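Local atomic coordinates of sulfate adenylyltransferase (Allochromatium vinosum, PDB entry 4DNX), a protein that catalyses the transfer of the adenylyl group of ATP to sulfate, giving adenosine 5'-phosphosulfate and diphosphate. Residues E27-P32 with A100-N105; V111-D116 with I161-F166; V224-L229 with N258-T263; E252-P257 with F378-V383; G306-Q311 with R329-A334. All blocks are in the same frame, centred on the assembly; numbering follows the deposited sequence.

Contact 1: residues E27-P32 with A100-N105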
# COMPACT_ATOMS: atom_id res chain seq x y z
N GLU A 27 8.26 -19.58 13.70
CA GLU A 27 7.97 -19.95 15.10
C GLU A 27 6.49 -20.20 15.31
O GLU A 27 6.11 -21.14 16.03
CB GLU A 27 8.40 -18.83 16.05
CG GLU A 27 8.36 -19.22 17.52
CD GLU A 27 8.59 -18.07 18.50
OE1 GLU A 27 8.87 -16.92 18.05
OE2 GLU A 27 8.49 -18.30 19.74
N ALA A 28 5.67 -19.34 14.72
CA ALA A 28 4.23 -19.39 14.96
C ALA A 28 3.60 -20.70 14.48
O ALA A 28 2.56 -21.12 15.02
CB ALA A 28 3.52 -18.16 14.32
N GLU A 29 4.23 -21.37 13.50
CA GLU A 29 3.65 -22.62 12.96
C GLU A 29 3.73 -23.81 13.96
O GLU A 29 3.04 -24.83 13.79
CB GLU A 29 4.24 -22.97 11.58
CG GLU A 29 3.85 -21.97 10.44
CD GLU A 29 2.32 -21.65 10.30
OE1 GLU A 29 1.47 -22.54 10.55
OE2 GLU A 29 1.97 -20.50 9.91
N SER A 30 4.56 -23.67 15.00
CA SER A 30 4.63 -24.67 16.04
C SER A 30 4.06 -24.24 17.40
O SER A 30 4.10 -25.00 18.36
CB SER A 30 6.09 -25.11 16.24
OG SER A 30 6.54 -25.76 15.06
N LEU A 31 3.57 -23.01 17.50
CA LEU A 31 3.01 -22.51 18.75
C LEU A 31 1.58 -23.06 18.96
O LEU A 31 0.86 -23.31 17.97
CB LEU A 31 2.92 -20.96 18.70
CG LEU A 31 4.23 -20.18 18.88
CD1 LEU A 31 3.98 -18.67 18.76
CD2 LEU A 31 4.89 -20.53 20.22
N PRO A 32 1.15 -23.24 20.23
CA PRO A 32 -0.31 -23.41 20.49
C PRO A 32 -1.04 -22.21 19.91
O PRO A 32 -0.54 -21.07 19.95
CB PRO A 32 -0.42 -23.32 22.02
CG PRO A 32 1.04 -23.49 22.54
CD PRO A 32 1.89 -22.89 21.46
N ALA A 100 -0.03 -18.34 19.01
CA ALA A 100 -0.33 -17.73 17.70
C ALA A 100 -1.82 -17.40 17.68
O ALA A 100 -2.66 -18.21 18.10
CB ALA A 100 0.01 -18.70 16.55
N LEU A 101 -2.14 -16.20 17.22
CA LEU A 101 -3.55 -15.78 17.01
C LEU A 101 -3.87 -15.94 15.52
O LEU A 101 -3.19 -15.38 14.67
CB LEU A 101 -3.73 -14.32 17.42
CG LEU A 101 -3.31 -13.90 18.84
CD1 LEU A 101 -3.64 -12.45 19.09
CD2 LEU A 101 -3.93 -14.85 19.92
N ARG A 102 -4.91 -16.73 15.20
CA ARG A 102 -5.21 -17.11 13.81
C ARG A 102 -6.44 -16.31 13.35
O ARG A 102 -7.29 -15.99 14.16
CB ARG A 102 -5.45 -18.60 13.72
CG ARG A 102 -4.09 -19.39 13.82
CD ARG A 102 -4.27 -20.89 13.71
NE ARG A 102 -2.96 -21.55 13.61
CZ ARG A 102 -2.22 -21.73 12.50
NH1 ARG A 102 -2.58 -21.22 11.30
NH2 ARG A 102 -1.05 -22.35 12.61
N ASP A 103 -6.47 -15.98 12.06
CA ASP A 103 -7.43 -15.05 11.47
C ASP A 103 -8.76 -15.80 11.15
O ASP A 103 -8.76 -16.74 10.37
CB ASP A 103 -6.82 -14.53 10.15
CG ASP A 103 -7.47 -13.27 9.67
OD1 ASP A 103 -8.68 -13.00 9.96
OD2 ASP A 103 -6.74 -12.48 8.99
N PRO A 104 -9.87 -15.31 11.70
CA PRO A 104 -11.18 -15.92 11.38
C PRO A 104 -11.70 -15.59 9.99
O PRO A 104 -12.66 -16.24 9.52
CB PRO A 104 -12.10 -15.33 12.45
CG PRO A 104 -11.58 -13.94 12.69
CD PRO A 104 -10.03 -14.23 12.69
N ASN A 105 -11.08 -14.62 9.33
CA ASN A 105 -11.64 -14.07 8.07
C ASN A 105 -10.83 -14.39 6.80
O ASN A 105 -10.99 -13.74 5.76
CB ASN A 105 -11.81 -12.57 8.19
CG ASN A 105 -12.83 -12.18 9.25
OD1 ASN A 105 -13.93 -12.81 9.40
ND2 ASN A 105 -12.50 -11.14 9.98
O HOH W 1 0.36 -22.51 15.16
O HOH W 2 -1.04 -21.78 9.03
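Glu29 meets the guanidinium of Arg102 at its edge: OE1 lies 3.3 Å from NH2 and close to the guanidinium plane, while the carboxylate is turned 64° against that plane and receives the N-H from above its own. The result is a one-oxygen salt bridge, with an N-H...O angle of 157°, and not a flat two-pronged pairing. A water in the same guanidinium plane joins the two groups a second time, accepting from Arg102 NH1 and donating to Glu29 OE1. The arginine reaches this place because its chain runs extended from CG to NE, whereas Glu29 bends at chi2 (-51°) and brings its end back toward the strand. A second water accepts from Arg102 NH2 at 2.9 Å and gives its protons to Ala28 O and Leu31 O, the carbonyls at the two ends of a type I turn. Here the turn Ala28-Leu31, at the C-terminal end of helix 18-28, is fastened to strand 98-102 of the mixed sheet in the PUA-like domain. Arg102 NH1 also binds Asn109 O, so the cation bridges the turn and the approach to the next strand. A leucine here would probably leave the Glu29 carboxylate without its countercharge and the two waters without their donor. The apolar part is small: the methyl of Ala100 faces both Ala28 CB, 4.2 Å away, and Leu31 CB, at 4.3 Å. Beside it the backbone closes with Ala100 N donating to Pro32 O at 2.9 Å.

Contact 2: residues V111-D116 with I161-F166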
# COMPACT_ATOMS: atom_id res chain seq x y z
N VAL A 111 -1.95 -17.58 10.55
CA VAL A 111 -1.53 -16.76 11.67
C VAL A 111 -1.54 -15.28 11.35
O VAL A 111 -0.98 -14.84 10.32
CB VAL A 111 -0.07 -17.16 12.09
CG1 VAL A 111 0.38 -16.24 13.24
CG2 VAL A 111 -0.03 -18.63 12.53
N LEU A 112 -2.17 -14.51 12.24
CA LEU A 112 -2.25 -13.04 12.10
C LEU A 112 -1.23 -12.34 13.02
O LEU A 112 -0.63 -11.31 12.65
CB LEU A 112 -3.68 -12.57 12.44
CG LEU A 112 -4.00 -11.08 12.54
CD1 LEU A 112 -3.71 -10.37 11.22
CD2 LEU A 112 -5.45 -10.84 12.96
N ALA A 113 -0.97 -12.92 14.20
CA ALA A 113 -0.09 -12.25 15.20
C ALA A 113 0.41 -13.32 16.16
O ALA A 113 -0.15 -14.40 16.24
CB ALA A 113 -0.88 -11.18 16.00
N VAL A 114 1.51 -12.98 16.83
CA VAL A 114 2.06 -13.79 17.92
C VAL A 114 1.84 -12.99 19.21
O VAL A 114 2.09 -11.78 19.24
CB VAL A 114 3.57 -14.05 17.67
CG1 VAL A 114 4.20 -14.77 18.86
CG2 VAL A 114 3.76 -14.87 16.42
N MET A 115 1.42 -13.65 20.28
CA MET A 115 1.08 -12.94 21.51
C MET A 115 1.83 -13.54 22.67
O MET A 115 1.93 -14.76 22.75
CB MET A 115 -0.43 -13.07 21.76
CG MET A 115 -0.90 -12.37 23.00
SD MET A 115 -2.74 -12.49 22.98
CE MET A 115 -3.07 -11.62 24.47
N ASP A 116 2.38 -12.69 23.53
CA ASP A 116 2.90 -13.16 24.83
C ASP A 116 1.79 -13.00 25.83
O ASP A 116 1.36 -11.86 26.14
CB ASP A 116 4.16 -12.39 25.25
CG ASP A 116 5.31 -12.66 24.32
OD1 ASP A 116 5.73 -13.84 24.24
OD2 ASP A 116 5.76 -11.73 23.60
N ILE A 161 1.40 -7.99 21.57
CA ILE A 161 1.38 -8.78 20.33
C ILE A 161 2.38 -8.23 19.32
O ILE A 161 2.78 -7.06 19.39
CB ILE A 161 -0.07 -8.84 19.68
CG1 ILE A 161 -0.48 -7.45 19.18
CG2 ILE A 161 -1.10 -9.45 20.68
CD1 ILE A 161 -1.88 -7.49 18.44
N GLN A 162 2.79 -9.11 18.40
CA GLN A 162 3.59 -8.80 17.20
C GLN A 162 2.74 -9.25 16.02
O GLN A 162 2.41 -10.44 15.90
CB GLN A 162 4.92 -9.57 17.24
CG GLN A 162 5.80 -9.14 18.41
CD GLN A 162 6.93 -10.15 18.69
OE1 GLN A 162 6.70 -11.31 19.09
NE2 GLN A 162 8.13 -9.71 18.47
N VAL A 163 2.42 -8.30 15.15
CA VAL A 163 1.49 -8.51 14.01
C VAL A 163 2.25 -8.84 12.73
O VAL A 163 3.26 -8.18 12.40
CB VAL A 163 0.58 -7.29 13.83
CG1 VAL A 163 -0.34 -7.52 12.61
CG2 VAL A 163 -0.20 -7.01 15.15
N LEU A 164 1.84 -9.92 12.04
CA LEU A 164 2.58 -10.46 10.90
C LEU A 164 2.00 -10.05 9.54
O LEU A 164 2.66 -10.13 8.50
CB LEU A 164 2.65 -12.00 10.99
CG LEU A 164 3.37 -12.50 12.25
CD1 LEU A 164 3.47 -14.03 12.16
CD2 LEU A 164 4.78 -11.91 12.39
N ASN A 165 0.74 -9.65 9.55
CA ASN A 165 0.08 -9.19 8.31
C ASN A 165 -1.15 -8.38 8.64
O ASN A 165 -1.53 -8.23 9.84
CB ASN A 165 -0.27 -10.36 7.37
CG ASN A 165 -1.19 -11.38 8.02
OD1 ASN A 165 -2.37 -11.10 8.25
ND2 ASN A 165 -0.63 -12.55 8.34
N PHE A 166 -1.76 -7.82 7.59
CA PHE A 166 -2.97 -7.00 7.77
C PHE A 166 -4.20 -7.67 7.24
O PHE A 166 -5.17 -6.98 6.84
CB PHE A 166 -2.74 -5.63 7.13
CG PHE A 166 -1.56 -4.89 7.74
CD1 PHE A 166 -1.58 -4.56 9.09
CD2 PHE A 166 -0.47 -4.48 6.98
CE1 PHE A 166 -0.51 -3.88 9.70
CE2 PHE A 166 0.60 -3.75 7.59
CZ PHE A 166 0.58 -3.46 8.93
O HOH W 3 4.58 -11.15 21.13
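Antiparallel backbone hydrogen bonds carry the contact between Val111-Asp116 and Ile161-Phe166. Val114 and Gln162 form the hydrogen-bonded pair, each N giving to the other's O at 2.9 Å, and beyond the end of the second strand Leu164 N continues the series to Leu112 O at 2.9 Å with an almost straight N-H...O angle of 174°. In the non-hydrogen-bonded pair Ala113-Val163, the Ala113 CA-H leans on Gln162 O.

One side chain adds a polar bond of its own. Asn165 ND2 donates to Val111 O at 3.0 Å, arriving in the carbonyl plane; chi1 of 59° sets the amide between its own N and carbonyl carbon, turned back to the neighbouring strand. Its OD1, which accepts from Ser167 N, also lies 3.3 Å from Leu112 CD1. With an alanine at this position, Val111 O would probably lose this donor and Ser167 N its acceptor, leaving the chain after the strand less firmly tied. A water lies 2.8 Å from Asp116 OD2 and 2.9 Å from Gln162 OE1, probably shared between them, and Arg98 pairs with Asp116 OD1.

Apolar contacts divide between the two faces. On that of Met115, Ile161 CG2 sits against Met115 CG at 3.7 Å, and Leu112 and Ile161 turn to helix 38-48. On that of Val114, Leu164 CD1 lies 3.9 Å from Val111 CG1 and also approaches Val114 CG2, next to helix 18-28.

Strand 111-116 is thus an inner strand of the mixed sheet of the PUA-like domain, and its other edge carries a classic beta bulge, where Leu112 and Ala113 both face Leu101.

Contact 3: residues V224-L229 with N258-T263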
# COMPACT_ATOMS: atom_id res chain seq x y z
N VAL A 224 -7.32 16.96 2.15
CA VAL A 224 -8.25 16.02 2.82
C VAL A 224 -7.80 14.58 2.58
O VAL A 224 -7.37 14.21 1.47
CB VAL A 224 -9.70 16.20 2.31
CG1 VAL A 224 -9.80 16.02 0.77
CG2 VAL A 224 -10.66 15.22 3.02
N VAL A 225 -7.83 13.78 3.66
CA VAL A 225 -7.61 12.35 3.56
C VAL A 225 -9.02 11.75 3.57
O VAL A 225 -9.76 11.95 4.57
CB VAL A 225 -6.80 11.82 4.76
CG1 VAL A 225 -6.66 10.27 4.60
CG2 VAL A 225 -5.39 12.45 4.80
N ILE A 226 -9.37 11.03 2.49
CA ILE A 226 -10.68 10.31 2.40
C ILE A 226 -10.29 8.93 2.91
O ILE A 226 -9.46 8.25 2.29
CB ILE A 226 -11.17 10.26 0.96
CG1 ILE A 226 -11.49 11.71 0.46
CG2 ILE A 226 -12.45 9.40 0.92
CD1 ILE A 226 -11.95 11.85 -1.00
N HIS A 227 -10.80 8.57 4.07
CA HIS A 227 -10.32 7.38 4.80
C HIS A 227 -11.47 6.38 4.71
O HIS A 227 -12.45 6.47 5.45
CB HIS A 227 -10.01 7.82 6.24
CG HIS A 227 -9.03 6.92 6.95
ND1 HIS A 227 -9.10 6.68 8.30
CD2 HIS A 227 -7.98 6.20 6.49
CE1 HIS A 227 -8.11 5.87 8.67
NE2 HIS A 227 -7.42 5.56 7.58
N MET A 228 -11.34 5.44 3.78
CA MET A 228 -12.47 4.54 3.45
C MET A 228 -12.48 3.33 4.38
O MET A 228 -11.41 2.76 4.70
CB MET A 228 -12.39 4.07 1.99
CG MET A 228 -12.64 5.24 0.88
SD MET A 228 -12.46 4.60 -0.79
CE MET A 228 -10.76 3.98 -0.80
N LEU A 229 -13.67 2.96 4.84
CA LEU A 229 -13.76 1.81 5.73
C LEU A 229 -13.81 0.60 4.80
O LEU A 229 -14.77 0.41 4.05
CB LEU A 229 -14.99 1.92 6.64
CG LEU A 229 -15.29 0.66 7.47
CD1 LEU A 229 -14.02 0.09 8.18
CD2 LEU A 229 -16.36 1.04 8.45
N ASN A 258 -2.88 18.26 -5.75
CA ASN A 258 -2.30 17.96 -4.44
C ASN A 258 -3.19 18.38 -3.26
O ASN A 258 -2.72 19.04 -2.31
CB ASN A 258 -0.89 18.58 -4.32
CG ASN A 258 -0.15 18.05 -3.07
OD1 ASN A 258 -0.36 16.88 -2.70
ND2 ASN A 258 0.65 18.88 -2.41
N THR A 259 -4.49 18.03 -3.32
CA THR A 259 -5.40 18.32 -2.20
C THR A 259 -6.12 17.10 -1.68
O THR A 259 -6.77 17.21 -0.65
CB THR A 259 -6.44 19.42 -2.57
OG1 THR A 259 -7.23 18.95 -3.67
CG2 THR A 259 -5.75 20.68 -2.93
N VAL A 260 -6.01 15.95 -2.35
CA VAL A 260 -6.77 14.76 -1.89
C VAL A 260 -5.85 13.54 -1.76
O VAL A 260 -5.00 13.34 -2.64
CB VAL A 260 -7.91 14.40 -2.88
CG1 VAL A 260 -8.69 13.14 -2.39
CG2 VAL A 260 -8.84 15.59 -3.06
N MET A 261 -6.01 12.76 -0.67
CA MET A 261 -5.41 11.46 -0.52
C MET A 261 -6.52 10.44 -0.32
O MET A 261 -7.27 10.56 0.63
CB MET A 261 -4.53 11.44 0.73
CG MET A 261 -3.15 11.89 0.52
SD MET A 261 -2.30 11.97 2.13
CE MET A 261 -2.47 10.27 2.67
N VAL A 262 -6.61 9.45 -1.22
CA VAL A 262 -7.63 8.38 -1.12
C VAL A 262 -7.00 7.13 -0.49
O VAL A 262 -5.98 6.58 -0.99
CB VAL A 262 -8.24 8.05 -2.50
CG1 VAL A 262 -9.30 6.94 -2.39
CG2 VAL A 262 -8.92 9.32 -3.09
N THR A 263 -7.58 6.71 0.63
CA THR A 263 -6.91 5.70 1.48
C THR A 263 -7.98 4.88 2.14
O THR A 263 -9.18 5.20 2.05
CB THR A 263 -6.11 6.34 2.64
OG1 THR A 263 -7.02 6.93 3.58
CG2 THR A 263 -5.08 7.38 2.13
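Thr263 meets the neighbouring strand with both its backbone and its hydroxyl. Its backbone N donates to Ile226 O at 2.9 Å, and its OG1 donates to the same oxygen at 3.1 Å from 40° above the carbonyl plane, so one buried acceptor is gripped twice. The hydroxyl gets there with chi1 of 68°, which places OG1 between the backbone N and the carbonyl carbon; in this position it also meets the edge of the His227 ring, 3.2 Å from CD2. Around this point the backbones exchange regular bonds: Val224 N to Thr259 O, Met261 N to Val224 O, Ile226 N to Met261 O and Met228 N to Thr263 O.

The side chains sort onto two faces. On one, Val225 and, in one of its conformers, Met261 lie side by side, pointing the same way. On the other, Ile226 CD1 reaches back diagonally to Val260 CG1 at 3.8 Å, and Met228, bent at chi3 (-59°), curls its CE against Val262 CG1 at 3.7 Å. These parallel strands belong to a beta-alpha-beta unit: strand 223-230, helix 240-254 and strand 260-266, at one side of the five-stranded parallel sheet of the Rossmann-like domain, where 260-266 is an outermost strand within this chain.

Further out, helix 240-254 covers the Ile226 face through Met250 and Ile247. On the His227 face, the imidazole is held by Arg284 NE at ND1 and Tyr51 OH at NE2, and it stacks on Tyr265. Val262 N, on the outer edge, donates to Glu189 of the second subunit.

Contact 4: residues E252-P257 with F378-V383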
# COMPACT_ATOMS: atom_id res chain seq x y z
N GLU A 252 -9.82 13.71 -8.95
CA GLU A 252 -9.02 14.18 -10.09
C GLU A 252 -9.62 15.35 -10.82
O GLU A 252 -8.89 16.26 -11.24
CB GLU A 252 -8.78 13.02 -11.06
CG GLU A 252 -7.45 12.32 -10.77
CD GLU A 252 -7.60 11.09 -9.88
OE1 GLU A 252 -7.66 9.99 -10.47
OE2 GLU A 252 -7.64 11.21 -8.62
N LEU A 253 -10.94 15.33 -10.99
CA LEU A 253 -11.59 16.30 -11.87
C LEU A 253 -12.13 17.55 -11.13
O LEU A 253 -12.26 18.62 -11.74
CB LEU A 253 -12.73 15.64 -12.67
CG LEU A 253 -12.36 14.48 -13.62
CD1 LEU A 253 -13.60 13.95 -14.33
CD2 LEU A 253 -11.28 14.90 -14.67
N TYR A 254 -12.43 17.42 -9.84
CA TYR A 254 -13.16 18.48 -9.13
C TYR A 254 -12.40 19.08 -7.93
O TYR A 254 -12.87 20.04 -7.29
CB TYR A 254 -14.57 18.00 -8.76
CG TYR A 254 -15.44 17.74 -9.99
CD1 TYR A 254 -16.10 18.80 -10.64
CD2 TYR A 254 -15.54 16.48 -10.55
CE1 TYR A 254 -16.89 18.59 -11.76
CE2 TYR A 254 -16.31 16.24 -11.68
CZ TYR A 254 -16.98 17.29 -12.28
OH TYR A 254 -17.76 17.08 -13.40
N PHE A 255 -11.24 18.52 -7.60
CA PHE A 255 -10.41 19.14 -6.57
C PHE A 255 -9.14 19.73 -7.19
O PHE A 255 -8.70 19.25 -8.22
CB PHE A 255 -10.01 18.09 -5.53
CG PHE A 255 -11.10 17.79 -4.52
CD1 PHE A 255 -12.21 16.97 -4.87
CD2 PHE A 255 -11.00 18.27 -3.20
CE1 PHE A 255 -13.20 16.68 -3.90
CE2 PHE A 255 -11.99 17.95 -2.22
CZ PHE A 255 -13.09 17.16 -2.58
N PRO A 256 -8.54 20.74 -6.55
CA PRO A 256 -7.26 21.26 -7.07
C PRO A 256 -6.11 20.25 -6.94
O PRO A 256 -6.23 19.27 -6.21
CB PRO A 256 -6.99 22.48 -6.19
CG PRO A 256 -8.23 22.74 -5.41
CD PRO A 256 -8.99 21.46 -5.35
N PRO A 257 -5.01 20.48 -7.64
CA PRO A 257 -3.83 19.59 -7.51
C PRO A 257 -3.29 19.47 -6.09
O PRO A 257 -3.24 20.45 -5.34
CB PRO A 257 -2.77 20.28 -8.38
CG PRO A 257 -3.54 21.13 -9.30
CD PRO A 257 -4.74 21.60 -8.56
N PHE A 378 -26.45 17.69 -7.64
CA PHE A 378 -26.30 16.60 -6.67
C PHE A 378 -25.31 15.51 -7.05
O PHE A 378 -24.82 14.78 -6.16
CB PHE A 378 -27.67 15.99 -6.38
CG PHE A 378 -28.67 17.00 -5.86
CD1 PHE A 378 -28.60 17.44 -4.53
CD2 PHE A 378 -29.61 17.52 -6.70
CE1 PHE A 378 -29.52 18.38 -4.05
CE2 PHE A 378 -30.54 18.47 -6.24
CZ PHE A 378 -30.49 18.89 -4.91
N SER A 379 -25.01 15.39 -8.34
CA SER A 379 -24.05 14.36 -8.80
C SER A 379 -23.21 14.87 -9.98
O SER A 379 -23.73 15.53 -10.90
CB SER A 379 -24.80 13.06 -9.18
OG SER A 379 -23.88 12.00 -9.38
N ARG A 380 -21.91 14.59 -9.95
CA ARG A 380 -21.06 14.96 -11.10
C ARG A 380 -21.32 13.99 -12.25
O ARG A 380 -21.40 12.77 -12.00
CB ARG A 380 -19.59 14.88 -10.69
CG ARG A 380 -19.25 15.73 -9.46
CD ARG A 380 -19.60 17.22 -9.71
NE ARG A 380 -18.99 18.09 -8.69
CZ ARG A 380 -18.95 19.42 -8.80
NH1 ARG A 380 -19.48 20.02 -9.86
NH2 ARG A 380 -18.38 20.16 -7.84
N PRO A 381 -21.40 14.49 -13.48
CA PRO A 381 -21.71 13.57 -14.61
C PRO A 381 -20.75 12.36 -14.70
O PRO A 381 -21.20 11.26 -15.03
CB PRO A 381 -21.59 14.45 -15.86
CG PRO A 381 -21.78 15.85 -15.34
CD PRO A 381 -21.25 15.89 -13.97
N GLU A 382 -19.46 12.56 -14.44
CA GLU A 382 -18.49 11.46 -14.65
C GLU A 382 -18.61 10.41 -13.55
O GLU A 382 -18.37 9.22 -13.80
CB GLU A 382 -17.05 11.99 -14.64
CG GLU A 382 -16.84 13.01 -15.74
CD GLU A 382 -17.14 14.47 -15.33
OE1 GLU A 382 -16.74 15.33 -16.13
OE2 GLU A 382 -17.78 14.74 -14.28
N VAL A 383 -18.99 10.87 -12.36
CA VAL A 383 -19.25 9.95 -11.22
C VAL A 383 -20.57 9.18 -11.52
O VAL A 383 -20.66 7.94 -11.39
CB VAL A 383 -19.29 10.73 -9.89
CG1 VAL A 383 -19.66 9.79 -8.72
CG2 VAL A 383 -17.89 11.44 -9.58
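Tyr254 and Arg380 form the dense part of this contact. The guanidinium lies nearly flat on the ring, planes 16° apart and centres 4.1 Å from each other, with Arg380 CZ 3.4 Å from Tyr254 CD1. The aliphatic part continues over the same face: Arg380 CD stands above the ring centre, 3.7 Å from the centroid and 14° off the normal, a CH-pi contact. A bend at chi2 (-58°) folds the arginine chain along the ring, covering it from CB to the guanidinium. At the ring edge, Tyr254 OH donates to Glu382 OE2 over a short 2.5 Å, on the syn lone pair of that oxygen; the chi2 bend of Glu382 carries the carboxylate back to the hydroxyl.

The other side is thinner. Leu253, exposed at the surface, offers only CD1 to Glu382 CG at 3.7 Å, and Pro381 merely brushes the hydroxyl with CD. The contact joins the C-terminal end of helix 240-254 to the start of helix 381-393, for which Arg380 occupies the N-cap position.

Arg380 NH2 is engaged by Glu209 in a salt bridge from helix 206-219, which probably keeps the guanidinium flat on the ring. With a cation over its face and a carboxylate at its hydroxyl, the phenol is probably polarised toward Glu382, an effect that the pairing of Arg380 with Glu209 may moderate.

Contact 5: residues G306-Q311 with R329-A334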
# COMPACT_ATOMS: atom_id res chain seq x y z
N GLY A 306 -28.55 10.84 20.51
CA GLY A 306 -29.04 12.13 20.00
C GLY A 306 -28.25 12.52 18.75
O GLY A 306 -27.09 12.12 18.60
N PRO A 307 -28.86 13.31 17.86
CA PRO A 307 -28.24 13.63 16.55
C PRO A 307 -26.83 14.26 16.63
O PRO A 307 -26.00 14.01 15.74
CB PRO A 307 -29.23 14.63 15.91
CG PRO A 307 -30.16 15.05 16.98
CD PRO A 307 -30.20 13.92 18.00
N PHE A 308 -26.58 15.08 17.66
CA PHE A 308 -25.27 15.74 17.82
C PHE A 308 -24.46 15.28 19.04
O PHE A 308 -23.49 15.91 19.43
CB PHE A 308 -25.43 17.26 17.79
CG PHE A 308 -26.11 17.75 16.53
CD1 PHE A 308 -25.41 17.70 15.32
CD2 PHE A 308 -27.42 18.18 16.55
CE1 PHE A 308 -26.03 18.12 14.14
CE2 PHE A 308 -28.05 18.62 15.38
CZ PHE A 308 -27.35 18.57 14.17
N ASP A 309 -24.90 14.18 19.67
CA ASP A 309 -24.16 13.63 20.80
C ASP A 309 -22.70 13.29 20.45
O ASP A 309 -21.81 13.44 21.30
CB ASP A 309 -24.89 12.39 21.38
CG ASP A 309 -26.21 12.76 22.11
OD1 ASP A 309 -26.59 13.96 22.22
OD2 ASP A 309 -26.90 11.83 22.60
N ALA A 310 -22.46 12.83 19.23
CA ALA A 310 -21.09 12.51 18.83
C ALA A 310 -20.22 13.75 18.65
O ALA A 310 -18.98 13.66 18.63
CB ALA A 310 -21.08 11.61 17.58
N GLN A 311 -20.84 14.92 18.49
CA GLN A 311 -20.06 16.15 18.54
C GLN A 311 -19.83 16.62 19.98
O GLN A 311 -18.71 16.96 20.36
CB GLN A 311 -20.77 17.25 17.75
CG GLN A 311 -21.02 16.88 16.28
CD GLN A 311 -21.80 18.00 15.52
OE1 GLN A 311 -22.33 18.95 16.12
NE2 GLN A 311 -21.85 17.87 14.21
N ARG A 329 -17.62 20.38 12.93
CA ARG A 329 -18.99 19.94 13.24
C ARG A 329 -19.86 20.19 12.02
O ARG A 329 -20.17 21.34 11.71
CB ARG A 329 -19.53 20.70 14.46
CG ARG A 329 -18.86 20.29 15.75
CD ARG A 329 -19.36 21.12 16.95
NE ARG A 329 -18.77 20.59 18.18
CZ ARG A 329 -19.22 20.85 19.41
NH1 ARG A 329 -20.25 21.67 19.60
NH2 ARG A 329 -18.62 20.30 20.45
N ALA A 330 -20.21 19.11 11.34
CA ALA A 330 -21.05 19.17 10.14
C ALA A 330 -22.54 18.99 10.47
O ALA A 330 -22.92 18.63 11.59
CB ALA A 330 -20.60 18.11 9.14
N ASP A 331 -23.39 19.27 9.48
CA ASP A 331 -24.84 19.12 9.61
C ASP A 331 -25.38 18.91 8.19
O ASP A 331 -24.59 18.93 7.21
CB ASP A 331 -25.43 20.37 10.27
CG ASP A 331 -26.81 20.13 10.88
OD1 ASP A 331 -27.48 19.15 10.52
OD2 ASP A 331 -27.23 20.96 11.72
N ASN A 332 -26.69 18.70 8.07
CA ASN A 332 -27.35 18.44 6.78
C ASN A 332 -27.04 19.55 5.76
O ASN A 332 -27.00 20.74 6.11
CB ASN A 332 -28.86 18.38 6.95
CG ASN A 332 -29.33 17.20 7.83
OD1 ASN A 332 -28.78 16.10 7.77
ND2 ASN A 332 -30.38 17.44 8.60
N THR A 333 -26.84 19.14 4.52
CA THR A 333 -26.62 20.08 3.40
C THR A 333 -27.80 20.10 2.45
O THR A 333 -28.67 19.22 2.47
CB THR A 333 -25.39 19.70 2.53
OG1 THR A 333 -25.61 18.41 1.93
CG2 THR A 333 -24.09 19.66 3.32
N ALA A 334 -27.85 21.13 1.61
CA ALA A 334 -28.86 21.26 0.56
C ALA A 334 -28.22 22.15 -0.51
O ALA A 334 -27.21 22.80 -0.24
CB ALA A 334 -30.13 21.90 1.07
O HOH W 4 -17.18 18.37 18.72
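Gln311 is swung toward Arg329 by chi1 of -58°, and chi2 of 178° keeps its chain extended, so that the terminal amide arrives at the backbone of Ala330. Arg329 likewise runs straight from CG to NE and crosses the glutamine obliquely, its CB and CG each 3.7 Å from Gln311 CD. In the Rossmann-like domain this ties the beginning of helix 309-316 to the end of strand 326-329, an outermost strand of the parallel sheet, and to the link leading on to strand 333-336.

Gln311 NE2 donates to Ala330 O at 2.9 Å, on a lone pair in the carbonyl plane, and also to Ile294 O of the adjacent strand; with two carbonyls to serve, the amide is held in its rotation. Gln311 CB lies over one face of the Arg329 guanidinium, toward its rim, while NH2 is paired with Asp315 on the same helix. Phe308, at the N-cap position, meets Asp331 at about a right angle, CZ 3.4 Å from OD2; Asp331 OD1 is bound in turn by Arg296. A water completes the contact, accepting from Arg329 NE at 2.8 Å and donating to Gln311 O at 2.6 Å.

Overall arrangement
The five contacts divide between two domains. Contacts 1 and 2, with centres 8 Å apart, share the sheet of the PUA-like domain: Leu101 of contact 1 bonds through its backbone to Leu112 and Ala113 of contact 2. Contacts 3, 4 and 5 belong to the ATP-sulfurylase domain. Contacts 3 and 4 meet where Phe255 CD2 packs on Val260 CG2 at 3.4 Å, since helix 240-254 connects the strands of contact 3. Contact 5 comes within about 5 Å of contact 4 by nearest atoms without touching it. Contacts 1 and 3 lie about 33 Å apart between centres. A MES molecule, probably from the crystallisation liquor, lies about 4 Å from the side chain of Gln162 in contact 2.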